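Local coordinates for protein 4-alpha-glucanotransferase (Aquifex aeolicus, PDB 1TZ7) that is a 4-alpha-glucanotransferase, also called amylomaltase or D-enzyme, built around a parallel eight-stranded barrel, at residues 65-70 and 78-83. Numbering follows the deposited sequence.
Sequences PLNPTS and YSSNSL
Pro65 sets CG and CD over one face of the Tyr78 ring, the two side chains crossing at about a right angle. Pro65 CG lies 3.9 Å from the Tyr78 ring centroid and 23° off its normal, a CH-pi contact displaced toward the rim, and Pro65 CD lies 3.6 Å from Tyr78 CZ. Proline suits this place because its closed ring holds both carbons rigid, CD, next to the amide N, being the more polarised. Tyr78 CB points away from 65-70, yet with CG beside the backbone N (chi1 -62°) the ring end comes nearer; Tyr78 OH is hydrogen-bonded to Asp226, and the His404 ring meets the Tyr78 ring at a shallow angle. Ser82 O stands over one face of the Asn67 amide, 3.1 Å from Asn67 CG, while Asn67 ND2 donates to Ala85 O, as an amide can.

Both segments belong to the long excursion that follows strand 60-62, the second strand of this TIM-type barrel, and precedes helix 94-98. Within it, Ser80 joins the two runs of chain. Ser80 OG donates a short bond of 2.5 Å to Pro68 O, meeting a lone pair in the carbonyl plane with a C=O...donor angle of 131°. Ser80 OG also accepts from Ser82 N at 3.2 Å, an ST turn; a small hydroxyl can thus serve both sides of a tight, buried spot. Pro68 N, 3.2 Å from Ser80 OG, has no hydrogen to share, so the hydroxyl simply rests against the proline ring, which also touches Tyr155 of helix 149-165. Farther along, one water accepts from Ser70 N and donates to Ser79 O, bridging the backbones.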
loop_
_atom_site.group_PDB
_atom_site.type_symbol
_atom_site.label_atom_id
_atom_site.label_comp_id
_atom_site.label_asym_id
_atom_site.label_seq_id
_atom_site.Cartn_x
_atom_site.Cartn_y
_atom_site.Cartn_z
ATOM N N PRO A 65 -0.574 0.997 -0.816
ATOM C CA PRO A 65 -2.028 0.949 -0.996
ATOM C C PRO A 65 -2.555 2.159 -1.761
ATOM O O PRO A 65 -2.067 3.270 -1.575
ATOM C CB PRO A 65 -2.561 0.935 0.444
ATOM C CG PRO A 65 -1.449 0.372 1.250
ATOM C CD PRO A 65 -0.192 0.875 0.603
ATOM N N LEU A 66 -3.542 1.931 -2.612
ATOM C CA LEU A 66 -4.067 2.973 -3.492
ATOM C C LEU A 66 -5.336 3.573 -2.895
ATOM O O LEU A 66 -6.047 4.320 -3.555
ATOM C CB LEU A 66 -4.369 2.382 -4.884
ATOM C CG LEU A 66 -3.275 2.473 -5.961
ATOM C CD1 LEU A 66 -1.891 2.297 -5.383
ATOM C CD2 LEU A 66 -3.534 1.440 -7.059
ATOM N N ASN A 67 -5.613 3.240 -1.635
ATOM C CA ASN A 67 -6.846 3.673 -0.979
ATOM C C ASN A 67 -6.832 5.190 -0.700
ATOM O O ASN A 67 -5.766 5.788 -0.561
ATOM C CB ASN A 67 -7.045 2.906 0.330
ATOM C CG ASN A 67 -7.109 1.399 0.130
ATOM O OD1 ASN A 67 -6.653 0.639 0.974
ATOM N ND2 ASN A 67 -7.691 0.962 -1.004
ATOM N N PRO A 68 -8.015 5.799 -0.624
ATOM C CA PRO A 68 -8.121 7.250 -0.402
ATOM C C PRO A 68 -7.445 7.692 0.893
ATOM O O PRO A 68 -7.602 7.046 1.928
ATOM C CB PRO A 68 -9.641 7.497 -0.335
ATOM C CG PRO A 68 -10.271 6.141 -0.205
ATOM C CD PRO A 68 -9.335 5.156 -0.750
ATOM N N THR A 69 -6.695 8.782 0.823
ATOM C CA THR A 69 -5.991 9.308 1.988
ATOM C C THR A 69 -6.598 10.632 2.416
ATOM O O THR A 69 -7.379 11.232 1.684
ATOM C CB THR A 69 -4.497 9.498 1.671
ATOM O OG1 THR A 69 -4.346 10.319 0.510
ATOM C CG2 THR A 69 -3.847 8.182 1.281
ATOM N N SER A 70 -6.235 11.080 3.607
ATOM C CA SER A 70 -6.748 12.332 4.140
ATOM C C SER A 70 -5.679 13.051 4.965
ATOM O O SER A 70 -4.774 12.424 5.508
ATOM C CB SER A 70 -7.987 12.070 5.006
ATOM O OG SER A 70 -7.625 11.533 6.265
ATOM N N TYR A 78 -2.266 3.678 4.639
ATOM C CA TYR A 78 -2.657 2.542 5.473
ATOM C C TYR A 78 -3.753 2.916 6.472
ATOM O O TYR A 78 -4.142 2.100 7.302
ATOM C CB TYR A 78 -1.439 1.990 6.223
ATOM C CG TYR A 78 -0.351 1.469 5.314
ATOM C CD1 TYR A 78 -0.338 0.139 4.903
ATOM C CD2 TYR A 78 0.662 2.306 4.860
ATOM C CE1 TYR A 78 0.663 -0.346 4.060
ATOM C CE2 TYR A 78 1.666 1.832 4.017
ATOM C CZ TYR A 78 1.661 0.509 3.624
ATOM O OH TYR A 78 2.651 0.041 2.797
ATOM N N SER A 79 -4.248 4.151 6.380
ATOM C CA SER A 79 -5.361 4.603 7.223
ATOM C C SER A 79 -6.401 5.349 6.384
ATOM O O SER A 79 -6.402 6.584 6.320
ATOM C CB SER A 79 -4.848 5.496 8.352
ATOM O OG SER A 79 -5.823 5.643 9.363
ATOM N N SER A 80 -7.286 4.585 5.751
ATOM C CA SER A 80 -8.176 5.105 4.720
ATOM C C SER A 80 -9.628 4.874 5.116
ATOM O O SER A 80 -9.929 3.983 5.904
ATOM C CB SER A 80 -7.890 4.399 3.381
ATOM O OG SER A 80 -8.758 4.856 2.362
ATOM N N ASN A 81 -10.528 5.673 4.557
ATOM C CA ASN A 81 -11.955 5.445 4.750
ATOM C C ASN A 81 -12.529 4.346 3.818
ATOM O O ASN A 81 -13.733 4.148 3.765
ATOM C CB ASN A 81 -12.754 6.765 4.600
ATOM C CG ASN A 81 -12.537 7.450 3.243
ATOM O OD1 ASN A 81 -12.199 6.807 2.254
ATOM N ND2 ASN A 81 -12.742 8.767 3.208
ATOM N N SER A 82 -11.649 3.639 3.098
ATOM C CA SER A 82 -12.067 2.479 2.290
ATOM C C SER A 82 -10.876 1.624 1.860
ATOM O O SER A 82 -9.890 2.138 1.335
ATOM C CB SER A 82 -12.834 2.940 1.055
ATOM O OG SER A 82 -13.214 1.836 0.252
ATOM N N LEU A 83 -10.984 0.310 2.079
ATOM C CA LEU A 83 -9.953 -0.640 1.646
ATOM C C LEU A 83 -10.146 -1.042 0.187
ATOM O O LEU A 83 -9.335 -1.779 -0.371
ATOM C CB LEU A 83 -9.979 -1.897 2.533
ATOM C CG LEU A 83 -9.664 -1.676 4.011
ATOM C CD1 LEU A 83 -9.952 -2.936 4.815
ATOM C CD2 LEU A 83 -8.208 -1.237 4.193
HETATM O O HOH W 1 -4.846 8.641 4.960
#